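PDB 3LWS: aromatic amino acid beta-eliminating lyase/threonine aldolase from Exiguobacterium sibiricum, which belongs to the beta-eliminating lyase family of pyridoxal-phosphate proteins and carries the cofactor covalently on a lysine side chain. Local coordinates for residues 123-127 with 128-132; 177-180 with 181-185. All coordinates share one frame; numbering follows the deposited sequence.

Contact 1: residues 123-127 with 128-132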
ATOM      1  N   ARG A 123      28.012  15.657  -4.823  1.00 23.36           N
ATOM      2  CA  ARG A 123      27.941  16.887  -4.036  1.00 24.38           C
ATOM      3  C   ARG A 123      26.552  17.495  -4.090  1.00 23.31           C
ATOM      4  O   ARG A 123      25.701  17.064  -4.862  1.00 22.64           O
ATOM      5  CB  ARG A 123      28.959  17.922  -4.573  1.00 25.21           C
ATOM      6  CG  ARG A 123      28.752  18.284  -6.055  1.00 24.36           C
ATOM      7  CD  ARG A 123      29.420  19.575  -6.399  1.00 29.11           C
ATOM      8  NE  ARG A 123      29.390  19.904  -7.824  1.00 29.23           N
ATOM      9  CZ  ARG A 123      28.355  20.403  -8.499  1.00 31.31           C
ATOM     10  NH1 ARG A 123      27.166  20.632  -7.927  1.00 25.86           N
ATOM     11  NH2 ARG A 123      28.514  20.668  -9.787  1.00 32.16           N
ATOM     12  N   LEU A 124      26.337  18.520  -3.285  1.00 23.54           N
ATOM     13  CA  LEU A 124      25.087  19.284  -3.389  1.00 23.89           C
ATOM     14  C   LEU A 124      25.108  20.110  -4.672  1.00 23.43           C
ATOM     15  O   LEU A 124      26.161  20.545  -5.146  1.00 23.29           O
ATOM     16  CB  LEU A 124      24.885  20.215  -2.191  1.00 23.54           C
ATOM     17  CG  LEU A 124      24.674  19.627  -0.803  1.00 25.07           C
ATOM     18  CD1 LEU A 124      24.464  20.782   0.169  1.00 25.05           C
ATOM     19  CD2 LEU A 124      23.484  18.649  -0.777  1.00 23.94           C
HETATM   20  N   MSE A 125      23.940  20.290  -5.258  1.00 22.84           N
HETATM   21  CA  MSE A 125      23.751  21.271  -6.329  1.00 21.05           C
HETATM   22  C   MSE A 125      24.013  22.671  -5.736  1.00 21.91           C
HETATM   23  O   MSE A 125      23.786  22.903  -4.555  1.00 22.80           O
HETATM   24  CB  MSE A 125      22.319  21.183  -6.867  1.00 21.26           C
HETATM   25  CG  MSE A 125      21.263  21.716  -5.875  1.00 23.01           C
HETATM   26 SE   MSE A 125      19.445  21.637  -6.564  0.75 26.06          SE
HETATM   27  CE  MSE A 125      19.210  19.745  -6.252  1.00 17.49           C
ATOM     28  N   THR A 126      24.494  23.587  -6.552  1.00 21.42           N
ATOM     29  CA  THR A 126      24.835  24.925  -6.093  1.00 22.86           C
ATOM     30  C   THR A 126      23.677  25.863  -6.417  1.00 23.93           C
ATOM     31  O   THR A 126      22.860  25.554  -7.269  1.00 21.51           O
ATOM     32  CB  THR A 126      26.106  25.421  -6.785  1.00 21.39           C
ATOM     33  OG1 THR A 126      25.834  25.616  -8.181  1.00 25.91           O
ATOM     34  CG2 THR A 126      27.245  24.447  -6.615  1.00 22.34           C
ATOM     35  N   LEU A 127      23.599  26.997  -5.728  1.00 24.12           N
ATOM     36  CA  LEU A 127      22.593  28.011  -6.039  1.00 25.04           C
ATOM     37  C   LEU A 127      22.722  28.525  -7.480  1.00 25.61           C
ATOM     38  O   LEU A 127      21.700  28.738  -8.150  1.00 25.86           O
ATOM     39  CB  LEU A 127      22.671  29.174  -5.054  1.00 26.84           C
ATOM     40  CG  LEU A 127      21.725  30.357  -5.247  1.00 24.72           C
ATOM     41  CD1 LEU A 127      20.294  29.975  -5.290  1.00 23.52           C
ATOM     42  CD2 LEU A 127      21.927  31.336  -4.120  1.00 26.30           C
ATOM     43  N   ASP A 128      23.954  28.689  -7.975  1.00 25.52           N
ATOM     44  CA  ASP A 128      24.152  29.055  -9.380  1.00 25.17           C
ATOM     45  C   ASP A 128      23.552  28.045 -10.343  1.00 24.52           C
ATOM     46  O   ASP A 128      22.974  28.439 -11.374  1.00 23.00           O
ATOM     47  CB  ASP A 128      25.621  29.232  -9.727  1.00 26.71           C
ATOM     48  CG  ASP A 128      26.212  30.504  -9.137  1.00 28.35           C
ATOM     49  OD1 ASP A 128      25.463  31.460  -8.873  1.00 28.32           O
ATOM     50  OD2 ASP A 128      27.433  30.529  -8.934  1.00 32.89           O
ATOM     51  N   GLU A 129      23.710  26.760 -10.044  1.00 22.99           N
ATOM     52  CA  GLU A 129      23.110  25.707 -10.886  1.00 23.87           C
ATOM     53  C   GLU A 129      21.582  25.752 -10.913  1.00 21.93           C
ATOM     54  O   GLU A 129      20.997  25.501 -11.939  1.00 23.18           O
ATOM     55  CB  GLU A 129      23.595  24.334 -10.459  1.00 23.93           C
ATOM     56  CG  GLU A 129      25.003  24.058 -10.956  1.00 26.60           C
ATOM     57  CD  GLU A 129      25.653  22.897 -10.274  1.00 24.50           C
ATOM     58  OE1 GLU A 129      25.317  22.593  -9.113  1.00 27.01           O
ATOM     59  OE2 GLU A 129      26.540  22.291 -10.885  1.00 26.55           O
ATOM     60  N   ILE A 130      20.951  26.086  -9.789  1.00 22.02           N
ATOM     61  CA  ILE A 130      19.498  26.283  -9.732  1.00 21.44           C
ATOM     62  C   ILE A 130      19.099  27.517 -10.567  1.00 23.91           C
ATOM     63  O   ILE A 130      18.186  27.455 -11.349  1.00 23.14           O
ATOM     64  CB  ILE A 130      19.027  26.462  -8.261  1.00 21.48           C
ATOM     65  CG1 ILE A 130      19.173  25.137  -7.468  1.00 20.53           C
ATOM     66  CG2 ILE A 130      17.599  26.974  -8.176  1.00 22.25           C
ATOM     67  CD1 ILE A 130      18.999  25.309  -6.002  1.00 19.50           C
ATOM     68  N   LYS A 131      19.789  28.640 -10.389  1.00 24.12           N
ATOM     69  CA  LYS A 131      19.512  29.849 -11.179  1.00 24.33           C
ATOM     70  C   LYS A 131      19.713  29.631 -12.683  1.00 24.86           C
ATOM     71  O   LYS A 131      19.134  30.358 -13.474  1.00 25.16           O
ATOM     72  CB  LYS A 131      20.370  31.030 -10.720  1.00 23.72           C
ATOM     73  CG  LYS A 131      20.035  31.582  -9.334  1.00 25.36           C
ATOM     74  CD  LYS A 131      21.114  32.529  -8.819  1.00 30.64           C
ATOM     75  CE  LYS A 131      20.675  33.259  -7.570  1.00 34.03           C
ATOM     76  NZ  LYS A 131      21.781  34.007  -6.899  1.00 30.77           N
ATOM     77  N   ALA A 132      20.548  28.663 -13.075  1.00 25.04           N
ATOM     78  CA  ALA A 132      20.761  28.352 -14.490  1.00 25.49           C
ATOM     79  C   ALA A 132      19.678  27.455 -15.068  1.00 24.77           C
ATOM     80  O   ALA A 132      19.654  27.244 -16.271  1.00 25.28           O
ATOM     81  CB  ALA A 132      22.180  27.727 -14.719  1.00 23.70           C
TER
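A capping box opens helix 127-131: Thr126, at the N-cap, and Glu129, three residues on, each take a backbone N-H of the other. Thr126 OG1 accepts from Glu129 N at 3.0 Å, and Glu129 OE1 accepts from Thr126 N at 2.9 Å. The hydroxyl reaches the helix amide because OG1 stands between the backbone N and the carbonyl carbon (chi1 67°). The glutamate chain runs back toward the N-cap and crosses the threonine at an angle, CG passing 3.3 Å from Thr126 OG1. Beyond the box Arg123 grips the same carboxylate end-on in a salt bridge, NH1 to Glu129 OE1 at 2.9 Å and NH2 to Glu129 OE2 at 2.8 Å, both on syn lone pairs, the planes 30° apart. OE1 thus serves two donors, Arg123 NH1 on its syn side and Thr126 N on the anti side, somewhat out of the carboxylate plane, and this fixes the carboxylate's rotation. Arg123 NH1 also donates to Leu124 O (3.0 Å), tying the guanidinium to its own loop. Within this family's large PLP-binding domain, the short helix lies on helix 155-167, where Leu127 and Ile130 touch Ile161. The SE of Met125, a selenomethionine, lies 3.6 Å from Ile130 CG1, and both side chains meet Leu139 of strand 138-142. One turn apart, Lys131 CE packs 3.9 Å from Leu127 CG, while Lys131 N bonds to Leu127 O nearly straight (171°).

Contact 2: residues 177-180 with 181-185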
ATOM      1  N   ALA A 177      11.865  12.775   3.584  1.00 16.45           N
ATOM      2  CA  ALA A 177      12.037  11.439   4.144  1.00 17.34           C
ATOM      3  C   ALA A 177      12.770  11.516   5.489  1.00 17.90           C
ATOM      4  O   ALA A 177      12.396  10.830   6.402  1.00 18.41           O
ATOM      5  CB  ALA A 177      12.789  10.529   3.167  1.00 17.36           C
ATOM      6  N   ARG A 178      13.778  12.382   5.593  1.00 20.07           N
ATOM      7  CA  ARG A 178      14.551  12.559   6.815  1.00 19.86           C
ATOM      8  C   ARG A 178      14.430  13.975   7.396  1.00 19.52           C
ATOM      9  O   ARG A 178      15.391  14.486   7.971  1.00 19.93           O
ATOM     10  CB  ARG A 178      16.029  12.221   6.589  1.00 18.98           C
ATOM     11  CG  ARG A 178      16.241  10.796   6.118  1.00 18.37           C
ATOM     12  CD  ARG A 178      17.678  10.398   5.752  1.00 19.64           C
ATOM     13  NE  ARG A 178      17.636   8.972   5.459  1.00 17.80           N
ATOM     14  CZ  ARG A 178      17.086   8.441   4.362  1.00 19.22           C
ATOM     15  NH1 ARG A 178      16.595   9.210   3.387  1.00 19.88           N
ATOM     16  NH2 ARG A 178      17.007   7.125   4.232  1.00 17.45           N
ATOM     17  N   LEU A 179      13.266  14.605   7.288  1.00 20.00           N
ATOM     18  CA  LEU A 179      13.131  15.990   7.810  1.00 18.21           C
ATOM     19  C   LEU A 179      13.287  16.091   9.333  1.00 19.47           C
ATOM     20  O   LEU A 179      13.943  17.010   9.822  1.00 19.97           O
ATOM     21  CB  LEU A 179      11.816  16.657   7.416  1.00 19.36           C
ATOM     22  CG  LEU A 179      11.547  18.096   7.971  1.00 18.24           C
ATOM     23  CD1 LEU A 179      12.471  19.107   7.434  1.00 17.31           C
ATOM     24  CD2 LEU A 179      10.145  18.537   7.617  1.00 21.57           C
ATOM     25  N   PHE A 180      12.691  15.173  10.081  1.00 19.58           N
ATOM     26  CA  PHE A 180      12.753  15.265  11.552  1.00 19.69           C
ATOM     27  C   PHE A 180      14.200  15.217  12.021  1.00 20.96           C
ATOM     28  O   PHE A 180      14.586  15.954  12.939  1.00 20.62           O
ATOM     29  CB  PHE A 180      11.905  14.178  12.204  1.00 20.31           C
ATOM     30  CG  PHE A 180      10.461  14.249  11.789  1.00 22.67           C
ATOM     31  CD1 PHE A 180       9.648  15.296  12.249  1.00 23.28           C
ATOM     32  CD2 PHE A 180       9.941  13.348  10.878  1.00 22.20           C
ATOM     33  CE1 PHE A 180       8.318  15.433  11.815  1.00 22.51           C
ATOM     34  CE2 PHE A 180       8.599  13.467  10.451  1.00 21.26           C
ATOM     35  CZ  PHE A 180       7.793  14.510  10.938  1.00 22.66           C
ATOM     36  N   GLU A 181      15.012  14.427  11.305  1.00 17.95           N
ATOM     37  CA  GLU A 181      16.380  14.199  11.638  1.00 19.63           C
ATOM     38  C   GLU A 181      17.191  15.461  11.505  1.00 20.12           C
ATOM     39  O   GLU A 181      18.228  15.582  12.171  1.00 21.02           O
ATOM     40  CB  GLU A 181      17.009  13.102  10.754  1.00 20.47           C
ATOM     41  CG  GLU A 181      16.457  11.715  10.963  1.00 20.45           C
ATOM     42  CD  GLU A 181      15.226  11.393  10.123  1.00 20.33           C
ATOM     43  OE1 GLU A 181      14.366  12.281   9.980  1.00 19.68           O
ATOM     44  OE2 GLU A 181      15.132  10.241   9.619  1.00 23.83           O
HETATM   45  N   MSE A 182      16.749  16.368  10.633  1.00 18.45           N
HETATM   46  CA  MSE A 182      17.460  17.616  10.329  1.00 21.05           C
HETATM   47  C   MSE A 182      17.127  18.798  11.266  1.00 21.82           C
HETATM   48  O   MSE A 182      17.835  19.804  11.263  1.00 22.18           O
HETATM   49  CB  MSE A 182      17.164  18.062   8.902  1.00 22.25           C
HETATM   50  CG  MSE A 182      17.754  17.210   7.844  1.00 22.06           C
HETATM   51 SE   MSE A 182      19.688  17.139   7.966  0.75 24.89          SE
HETATM   52  CE  MSE A 182      20.232  18.954   8.333  1.00 19.13           C
ATOM     53  N   LEU A 183      16.049  18.680  12.036  1.00 22.26           N
ATOM     54  CA  LEU A 183      15.593  19.801  12.857  1.00 22.02           C
ATOM     55  C   LEU A 183      16.585  20.221  13.974  1.00 21.01           C
ATOM     56  O   LEU A 183      16.789  21.404  14.165  1.00 22.48           O
ATOM     57  CB  LEU A 183      14.153  19.561  13.360  1.00 21.04           C
ATOM     58  CG  LEU A 183      13.125  19.347  12.225  1.00 22.48           C
ATOM     59  CD1 LEU A 183      11.686  19.245  12.717  1.00 20.25           C
ATOM     60  CD2 LEU A 183      13.211  20.412  11.167  1.00 20.08           C
ATOM     61  N   PRO A 184      17.247  19.268  14.662  1.00 19.49           N
ATOM     62  CA  PRO A 184      18.223  19.706  15.651  1.00 21.38           C
ATOM     63  C   PRO A 184      19.281  20.633  15.064  1.00 21.83           C
ATOM     64  O   PRO A 184      19.546  21.688  15.623  1.00 24.82           O
ATOM     65  CB  PRO A 184      18.822  18.383  16.149  1.00 20.87           C
ATOM     66  CG  PRO A 184      17.754  17.427  15.956  1.00 18.55           C
ATOM     67  CD  PRO A 184      17.091  17.810  14.693  1.00 19.76           C
ATOM     68  N   TYR A 185      19.831  20.275  13.904  1.00 22.43           N
ATOM     69  CA  TYR A 185      20.889  21.054  13.262  1.00 22.54           C
ATOM     70  C   TYR A 185      20.400  22.401  12.749  1.00 23.61           C
ATOM     71  O   TYR A 185      21.086  23.407  12.869  1.00 23.53           O
ATOM     72  CB  TYR A 185      21.467  20.264  12.087  1.00 20.82           C
ATOM     73  CG  TYR A 185      22.348  21.051  11.195  1.00 21.61           C
ATOM     74  CD1 TYR A 185      23.684  21.234  11.504  1.00 21.79           C
ATOM     75  CD2 TYR A 185      21.844  21.659  10.046  1.00 23.73           C
ATOM     76  CE1 TYR A 185      24.499  21.985  10.697  1.00 26.41           C
ATOM     77  CE2 TYR A 185      22.657  22.397   9.232  1.00 29.39           C
ATOM     78  CZ  TYR A 185      23.986  22.555   9.550  1.00 27.87           C
ATOM     79  OH  TYR A 185      24.784  23.299   8.714  1.00 29.23           O
TER
HETATM   80  O   HOH W   1      11.903  10.715   9.047  1.00 17.10           O
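Phe180 O accepts from Leu183 N at 3.2 Å and Leu179 O from Met182 N at 3.0 Å, so the first turn of helix 179-186 is closed by i to i+3 bonds of the 3-10 kind. Leu183 N adds only a weak bond to Leu179 O. The turn follows strand 171-176 in the large domain of this PLP-dependent fold, next to the cofactor: Arg178 NH1 bonds to O3 of the modified residue LLP at position 206. A water donating to Ala177 O (2.7 Å) lies 3.1 Å from Glu181 OE1 and joins the loop to the helix, although its two protons cannot serve every acceptor nearby. Rotation about the CB-CG bond of Glu181 (chi2 87°) folds its carboxylate back across the base of Arg178, with CD 3.7 Å from Arg178 CB; the charged ends stay apart, Arg178 NE being 5.0 Å from Glu181 OE2. That oxygen makes a weak bond with Gly207 N, beside the cofactor-bearing position. On another side of the turn Leu179 and Leu183 both pack on Ile193 of helix 190-194, and Phe180 rests on Ile202. Leu179 CD1 meets Leu183 CD2 at 4.0 Å, and Pro184 CD lies 3.6 Å from Phe180 O.

Overall arrangement
From the N terminus the chain passes strand 114-117, at one edge of the seven-stranded mixed sheet, and then reaches contact 1, which closes the loop into helix 127-131. Strand 138-142, helix 155-167 and strand 171-176 follow, and contact 2 forms where the last of these strands gives way to helix 179-186. The two are local and in series, neither nested nor crossed. Their centres are 22 Å apart and their nearest atoms about 9 Å, without touching. Contact 1 is a surface contact that joins its helix to strand 138-142 and helix 155-167; contact 2 is buried near the centre of the chain, between the cofactor, helix 190-194 and helix 258-273.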